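Local coordinates for protein methyltransferase FkbM (Methylobacillus flagellatus KT, PDB 2PY6) that probably transfers methyl groups as an FkbM-type methyltransferase, at residues 191-196 against 203-208; 394-397 against 403-406. All blocks are in the same frame, centred on the assembly; numbering follows the deposited sequence.

Contact 1: 191-196 against 203-208; sequences YAVLNF and EYYHEV
Ala192 and Tyr204 mark the closest backbone approach of helices 191-196 and 203-208, with CA atoms 5.0 Å apart. The two segments run nearly antiparallel, at 166°, and their axes come within 8.0 Å. This is a helical hairpin closed by a short connection. The small Ala192 side chain fits the close approach: its CB meets both methyls of Val208, 3.7 Å from CG2. Tyr204 lies across the other helix with its ring face on Asn195. The CB of Asn195 stands 3.5 Å from the ring centroid of Tyr204, over the middle of the face, a CH-pi contact. The Asn195 amide is turned steeply from that ring, and its ND2 is hydrogen-bonded to Met19 O of helix 19-32. Phe196 has CG anti to the backbone N (chi1 163°), which brings its ring against the ring of Tyr205. These two rings meet obliquely, centroids 4.4 Å apart and planes at 43°. Phe196 CB also sits over the Tyr205 face, toward its rim. On the same helix Val193 CG2 reaches Tyr205 CE1 at 3.9 Å. An alanine at Phe196 would keep the CB contact but is likely to leave the Tyr205 ring less firmly held, with a gap beside it. No hydrogen bond crosses between the segments, which implies that apolar and aromatic packing joins this helix pair.

Contact 2: 394-397 against 403-406; sequences LRHH and DTCL
Leu394 lays its CD1 methyl over the neighbouring strand, 3.4 Å from Cys405 O and 3.9 Å from Leu406 CD2. With CG anti to the backbone N (chi1 -178°), the same methyl also reaches Thr404 CG2 at 3.8 Å. His396 is on this face too. Its ND1 and Thr404 OG1 are joined by a hydrogen bond of 2.6 Å, and either could be the donor. The hydroxyl meets the imidazole at its edge, in the ring plane. His396 NE2 bonds Asp400 O in the connecting loop, so the ring is gripped at both nitrogens and its rotation is fixed. The segments form the loop end of an antiparallel beta hairpin, made of strands 392-396 and 404-408, at one side of the Rossmann-like methyltransferase sheet. Arg395 and Cys405 are a hydrogen-bonded pair: Arg395 N to Cys405 O is 3.1 Å, and Cys405 N to Arg395 O is 2.9 Å. Past the strand, His397 N gives a further bond to Asp403 O, 2.9 Å long, from 44° above the carbonyl plane. The His397 ring turns its edge to that same oxygen, and its ND1 bonds Thr214 OG1. Arg395 leads its guanidinium away from the partner strand. Its NH1 folds back to Leu394 O at 2.9 Å, and its NH2 makes a salt bridge with Asp183.

In the fold
From the N terminus, the chain first passes the domain built on the sheet with strands 54-58 and 114-118, then enters helix 184-199. Contact 1 closes a short turn between this helix and helix 203-208. The chain then runs through most of the methyltransferase sheet before contact 2 closes the loop between strands 392-396 and 404-408. The contacts are in series: neither nests in the other nor crosses it. Their centres are 11 Å apart, yet they touch. The ring of Tyr205 stacks on that of His396, and Val193 packs on Thr404. Arg401, in the hairpin loop, touches Phe196 and Tyr205. The helix pair is thus tied to the edge of the sheet.

Contact 1: 191-196 against 203-208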
ATOM      1  N   TYR A 191      30.904  22.350 -11.083  1.00 28.91           N
ATOM      2  CA  TYR A 191      31.058  23.220  -9.930  1.00 24.38           C
ATOM      3  C   TYR A 191      30.035  22.974  -8.825  1.00 26.56           C
ATOM      4  O   TYR A 191      30.386  23.023  -7.651  1.00 27.97           O
ATOM      5  CB  TYR A 191      31.109  24.680 -10.331  1.00 27.52           C
ATOM      6  CG  TYR A 191      32.404  25.082 -11.037  1.00 27.35           C
ATOM      7  CD1 TYR A 191      33.644  24.882 -10.446  1.00 33.58           C
ATOM      8  CD2 TYR A 191      32.375  25.714 -12.264  1.00 34.02           C
ATOM      9  CE1 TYR A 191      34.815  25.256 -11.081  1.00 40.22           C
ATOM     10  CE2 TYR A 191      33.533  26.090 -12.905  1.00 31.06           C
ATOM     11  CZ  TYR A 191      34.750  25.875 -12.315  1.00 33.73           C
ATOM     12  OH  TYR A 191      35.914  26.269 -12.962  1.00 34.77           O
ATOM     13  N   ALA A 192      28.807  22.607  -9.198  1.00 26.90           N
ATOM     14  CA  ALA A 192      27.746  22.282  -8.228  1.00 29.27           C
ATOM     15  C   ALA A 192      28.127  21.024  -7.407  1.00 27.46           C
ATOM     16  O   ALA A 192      28.010  20.992  -6.181  1.00 26.09           O
ATOM     17  CB  ALA A 192      26.401  22.107  -8.961  1.00 26.91           C
ATOM     18  N   VAL A 193      28.647  20.000  -8.077  1.00 30.54           N
ATOM     19  CA  VAL A 193      29.070  18.778  -7.363  1.00 31.33           C
ATOM     20  C   VAL A 193      30.243  19.023  -6.400  1.00 31.27           C
ATOM     21  O   VAL A 193      30.261  18.522  -5.290  1.00 33.96           O
ATOM     22  CB  VAL A 193      29.441  17.681  -8.373  1.00 32.10           C
ATOM     23  CG1 VAL A 193      30.135  16.458  -7.675  1.00 34.93           C
ATOM     24  CG2 VAL A 193      28.196  17.271  -9.154  1.00 38.57           C
ATOM     25  N   LEU A 194      31.237  19.767  -6.863  1.00 31.01           N
ATOM     26  CA  LEU A 194      32.392  20.104  -6.054  1.00 29.90           C
ATOM     27  C   LEU A 194      31.976  21.019  -4.907  1.00 28.64           C
ATOM     28  O   LEU A 194      32.491  20.885  -3.809  1.00 34.44           O
ATOM     29  CB  LEU A 194      33.462  20.759  -6.905  1.00 28.42           C
ATOM     30  CG  LEU A 194      33.982  19.972  -8.112  1.00 31.43           C
ATOM     31  CD1 LEU A 194      35.004  20.832  -8.850  1.00 24.12           C
ATOM     32  CD2 LEU A 194      34.588  18.596  -7.770  1.00 29.23           C
ATOM     33  N   ASN A 195      31.053  21.936  -5.149  1.00 26.29           N
ATOM     34  CA  ASN A 195      30.545  22.781  -4.073  1.00 27.01           C
ATOM     35  C   ASN A 195      29.789  21.954  -3.036  1.00 27.45           C
ATOM     36  O   ASN A 195      29.952  22.204  -1.852  1.00 27.56           O
ATOM     37  CB  ASN A 195      29.717  23.945  -4.593  1.00 29.80           C
ATOM     38  CG  ASN A 195      30.570  24.984  -5.298  1.00 34.20           C
ATOM     39  OD1 ASN A 195      31.771  24.976  -5.158  1.00 41.54           O
ATOM     40  ND2 ASN A 195      29.955  25.833  -6.092  1.00 29.80           N
ATOM     41  N   PHE A 196      28.994  20.961  -3.449  1.00 28.07           N
ATOM     42  CA  PHE A 196      28.363  20.090  -2.447  1.00 28.39           C
ATOM     43  C   PHE A 196      29.382  19.449  -1.457  1.00 27.76           C
ATOM     44  O   PHE A 196      29.205  19.500  -0.238  1.00 27.54           O
ATOM     45  CB  PHE A 196      27.558  18.991  -3.107  1.00 28.77           C
ATOM     46  CG  PHE A 196      27.225  17.859  -2.165  1.00 27.14           C
ATOM     47  CD1 PHE A 196      26.318  18.043  -1.157  1.00 21.31           C
ATOM     48  CD2 PHE A 196      27.871  16.628  -2.280  1.00 30.55           C
ATOM     49  CE1 PHE A 196      26.020  16.995  -0.298  1.00 33.66           C
ATOM     50  CE2 PHE A 196      27.586  15.589  -1.425  1.00 36.20           C
ATOM     51  CZ  PHE A 196      26.648  15.766  -0.448  1.00 27.21           C
ATOM     52  N   GLU A 203      21.663  21.402  -1.597  1.00 31.15           N
ATOM     53  CA  GLU A 203      21.005  22.290  -2.562  1.00 30.37           C
ATOM     54  C   GLU A 203      21.880  22.525  -3.805  1.00 30.69           C
ATOM     55  O   GLU A 203      21.343  22.863  -4.865  1.00 33.50           O
ATOM     56  CB  GLU A 203      20.580  23.621  -1.930  1.00 25.44           C
ATOM     57  CG  GLU A 203      19.401  23.543  -0.950  1.00 27.46           C
ATOM     58  CD  GLU A 203      18.097  23.036  -1.590  1.00 29.16           C
ATOM     59  OE1 GLU A 203      17.754  23.426  -2.731  1.00 27.39           O
ATOM     60  OE2 GLU A 203      17.399  22.254  -0.933  1.00 27.91           O
ATOM     61  N   TYR A 204      23.204  22.361  -3.686  1.00 29.82           N
ATOM     62  CA  TYR A 204      24.072  22.468  -4.873  1.00 31.41           C
ATOM     63  C   TYR A 204      23.705  21.449  -5.969  1.00 31.03           C
ATOM     64  O   TYR A 204      23.621  21.838  -7.129  1.00 35.61           O
ATOM     65  CB  TYR A 204      25.558  22.407  -4.522  1.00 32.45           C
ATOM     66  CG  TYR A 204      26.061  23.711  -4.030  1.00 31.07           C
ATOM     67  CD1 TYR A 204      26.286  24.746  -4.918  1.00 27.09           C
ATOM     68  CD2 TYR A 204      26.312  23.927  -2.673  1.00 31.02           C
ATOM     69  CE1 TYR A 204      26.690  25.987  -4.453  1.00 33.21           C
ATOM     70  CE2 TYR A 204      26.751  25.156  -2.198  1.00 26.68           C
ATOM     71  CZ  TYR A 204      26.950  26.176  -3.093  1.00 33.50           C
ATOM     72  OH  TYR A 204      27.384  27.399  -2.649  1.00 31.16           O
ATOM     73  N   TYR A 205      23.482  20.185  -5.603  1.00 31.57           N
ATOM     74  CA  TYR A 205      22.996  19.160  -6.545  1.00 33.74           C
ATOM     75  C   TYR A 205      21.652  19.542  -7.115  1.00 32.57           C
ATOM     76  O   TYR A 205      21.410  19.349  -8.294  1.00 33.93           O
ATOM     77  CB  TYR A 205      22.713  17.781  -5.874  1.00 32.90           C
ATOM     78  CG  TYR A 205      23.935  17.006  -5.545  1.00 38.51           C
ATOM     79  CD1 TYR A 205      24.811  16.633  -6.560  1.00 44.97           C
ATOM     80  CD2 TYR A 205      24.214  16.590  -4.243  1.00 40.14           C
ATOM     81  CE1 TYR A 205      25.963  15.889  -6.303  1.00 46.44           C
ATOM     82  CE2 TYR A 205      25.359  15.833  -3.976  1.00 45.11           C
ATOM     83  CZ  TYR A 205      26.240  15.487  -5.025  1.00 40.83           C
ATOM     84  OH  TYR A 205      27.415  14.753  -4.820  1.00 40.44           O
ATOM     85  N   HIS A 206      20.766  20.035  -6.249  1.00 31.33           N
ATOM     86  CA  HIS A 206      19.420  20.344  -6.661  1.00 29.83           C
ATOM     87  C   HIS A 206      19.317  21.382  -7.769  1.00 28.99           C
ATOM     88  O   HIS A 206      18.408  21.298  -8.577  1.00 29.68           O
ATOM     89  CB  HIS A 206      18.516  20.699  -5.472  1.00 29.18           C
ATOM     90  CG  HIS A 206      18.485  19.666  -4.399  1.00 26.05           C
ATOM     91  ND1 HIS A 206      18.461  18.315  -4.669  1.00 30.58           N
ATOM     92  CD2 HIS A 206      18.398  19.780  -3.053  1.00 30.15           C
ATOM     93  CE1 HIS A 206      18.400  17.643  -3.534  1.00 29.11           C
ATOM     94  NE2 HIS A 206      18.356  18.510  -2.538  1.00 32.18           N
ATOM     95  N   GLU A 207      20.269  22.312  -7.838  1.00 29.82           N
ATOM     96  CA  GLU A 207      20.263  23.354  -8.857  1.00 30.90           C
ATOM     97  C   GLU A 207      20.524  22.811 -10.248  1.00 31.62           C
ATOM     98  O   GLU A 207      20.120  23.412 -11.232  1.00 33.13           O
ATOM     99  CB  GLU A 207      21.360  24.420  -8.569  1.00 31.67           C
ATOM    100  CG  GLU A 207      21.144  25.302  -7.381  1.00 40.96           C
ATOM    101  CD  GLU A 207      20.037  26.350  -7.500  1.00 33.67           C
ATOM    102  OE1 GLU A 207      19.307  26.483  -8.513  1.00 33.56           O
ATOM    103  OE2 GLU A 207      19.880  27.047  -6.504  1.00 46.29           O
ATOM    104  N   VAL A 208      21.217  21.689 -10.334  1.00 31.00           N
ATOM    105  CA  VAL A 208      21.610  21.126 -11.628  1.00 30.47           C
ATOM    106  C   VAL A 208      21.053  19.724 -11.972  1.00 30.07           C
ATOM    107  O   VAL A 208      21.107  19.314 -13.113  1.00 29.00           O
ATOM    108  CB  VAL A 208      23.166  21.051 -11.731  1.00 29.39           C
ATOM    109  CG1 VAL A 208      23.780  22.441 -11.603  1.00 26.14           C
ATOM    110  CG2 VAL A 208      23.777  20.079 -10.675  1.00 29.73           C
TER

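Contact 2: 394-397 against 403-406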
ATOM      1  N   LEU A 394      28.956  16.496 -18.616  1.00 32.25           N
ATOM      2  CA  LEU A 394      28.719  15.952 -17.300  1.00 30.51           C
ATOM      3  C   LEU A 394      27.314  16.296 -16.856  1.00 28.57           C
ATOM      4  O   LEU A 394      26.920  17.440 -16.930  1.00 25.68           O
ATOM      5  CB  LEU A 394      29.709  16.571 -16.314  1.00 30.86           C
ATOM      6  CG  LEU A 394      29.707  16.121 -14.852  1.00 26.88           C
ATOM      7  CD1 LEU A 394      30.300  14.703 -14.730  1.00 23.69           C
ATOM      8  CD2 LEU A 394      30.551  17.120 -14.039  1.00 34.11           C
ATOM      9  N   ARG A 395      26.562  15.305 -16.402  1.00 28.04           N
ATOM     10  CA  ARG A 395      25.222  15.549 -15.825  1.00 29.35           C
ATOM     11  C   ARG A 395      25.126  14.816 -14.490  1.00 28.75           C
ATOM     12  O   ARG A 395      25.780  13.802 -14.300  1.00 29.63           O
ATOM     13  CB  ARG A 395      24.076  15.049 -16.726  1.00 28.81           C
ATOM     14  CG  ARG A 395      23.920  15.765 -18.052  1.00 24.73           C
ATOM     15  CD  ARG A 395      23.486  17.224 -17.921  1.00 27.27           C
ATOM     16  NE  ARG A 395      23.479  17.884 -19.232  1.00 31.36           N
ATOM     17  CZ  ARG A 395      24.464  18.604 -19.769  1.00 31.30           C
ATOM     18  NH1 ARG A 395      25.611  18.824 -19.155  1.00 28.70           N
ATOM     19  NH2 ARG A 395      24.290  19.129 -20.960  1.00 29.14           N
ATOM     20  N   HIS A 396      24.274  15.326 -13.597  1.00 31.35           N
ATOM     21  CA  HIS A 396      24.020  14.701 -12.324  1.00 30.71           C
ATOM     22  C   HIS A 396      22.574  14.231 -12.344  1.00 30.25           C
ATOM     23  O   HIS A 396      21.692  15.041 -12.527  1.00 30.36           O
ATOM     24  CB  HIS A 396      24.259  15.659 -11.171  1.00 31.36           C
ATOM     25  CG  HIS A 396      24.032  15.011  -9.849  1.00 30.13           C
ATOM     26  ND1 HIS A 396      24.960  14.171  -9.276  1.00 27.97           N
ATOM     27  CD2 HIS A 396      22.948  14.979  -9.043  1.00 31.26           C
ATOM     28  CE1 HIS A 396      24.476  13.687  -8.148  1.00 30.20           C
ATOM     29  NE2 HIS A 396      23.256  14.156  -7.985  1.00 26.37           N
ATOM     30  N   HIS A 397      22.332  12.938 -12.114  1.00 30.50           N
ATOM     31  CA  HIS A 397      20.995  12.358 -12.309  1.00 30.51           C
ATOM     32  C   HIS A 397      20.149  11.825 -11.119  1.00 33.22           C
ATOM     33  O   HIS A 397      19.232  11.027 -11.347  1.00 35.35           O
ATOM     34  CB  HIS A 397      21.079  11.232 -13.318  1.00 27.73           C
ATOM     35  CG  HIS A 397      21.532  11.637 -14.671  1.00 23.71           C
ATOM     36  ND1 HIS A 397      20.655  11.984 -15.673  1.00 25.82           N
ATOM     37  CD2 HIS A 397      22.776  11.710 -15.213  1.00 23.42           C
ATOM     38  CE1 HIS A 397      21.339  12.270 -16.776  1.00 30.47           C
ATOM     39  NE2 HIS A 397      22.625  12.091 -16.529  1.00 29.30           N
ATOM     40  N   ASP A 403      25.009   9.010  -9.098  1.00 32.51           N
ATOM     41  CA  ASP A 403      24.831   9.127 -10.523  1.00 31.75           C
ATOM     42  C   ASP A 403      25.174  10.443 -11.188  1.00 31.20           C
ATOM     43  O   ASP A 403      24.451  10.927 -12.054  1.00 27.16           O
ATOM     44  CB  ASP A 403      23.453   8.583 -10.949  1.00 35.03           C
ATOM     45  CG  ASP A 403      23.268   7.093 -10.581  1.00 33.30           C
ATOM     46  OD1 ASP A 403      24.108   6.229 -10.999  1.00 33.60           O
ATOM     47  OD2 ASP A 403      22.251   6.809  -9.922  1.00 39.12           O
ATOM     48  N   THR A 404      26.313  10.973 -10.772  1.00 27.77           N
ATOM     49  CA  THR A 404      26.990  11.999 -11.499  1.00 31.30           C
ATOM     50  C   THR A 404      27.636  11.155 -12.609  1.00 28.70           C
ATOM     51  O   THR A 404      28.236  10.140 -12.327  1.00 31.93           O
ATOM     52  CB  THR A 404      28.054  12.687 -10.620  1.00 32.39           C
ATOM     53  OG1 THR A 404      27.406  13.271  -9.490  1.00 33.22           O
ATOM     54  CG2 THR A 404      28.763  13.747 -11.386  1.00 35.20           C
ATOM     55  N   CYS A 405      27.451  11.534 -13.866  1.00 30.23           N
ATOM     56  CA  CYS A 405      27.916  10.761 -14.977  1.00 25.89           C
ATOM     57  C   CYS A 405      28.637  11.597 -16.016  1.00 25.47           C
ATOM     58  O   CYS A 405      28.138  12.627 -16.429  1.00 29.55           O
ATOM     59  CB  CYS A 405      26.676  10.129 -15.640  1.00 27.74           C
ATOM     60  SG  CYS A 405      27.040   8.936 -16.927  1.00 29.59           S
ATOM     61  N   LEU A 406      29.792  11.125 -16.464  1.00 27.59           N
ATOM     62  CA  LEU A 406      30.565  11.764 -17.529  1.00 26.06           C
ATOM     63  C   LEU A 406      30.077  11.226 -18.846  1.00 27.81           C
ATOM     64  O   LEU A 406      29.774  10.047 -18.939  1.00 26.46           O
ATOM     65  CB  LEU A 406      32.039  11.408 -17.430  1.00 28.24           C
ATOM     66  CG  LEU A 406      32.861  12.111 -16.354  1.00 30.38           C
ATOM     67  CD1 LEU A 406      34.019  11.287 -15.860  1.00 25.13           C
ATOM     68  CD2 LEU A 406      33.291  13.492 -16.894  1.00 31.03           C
TER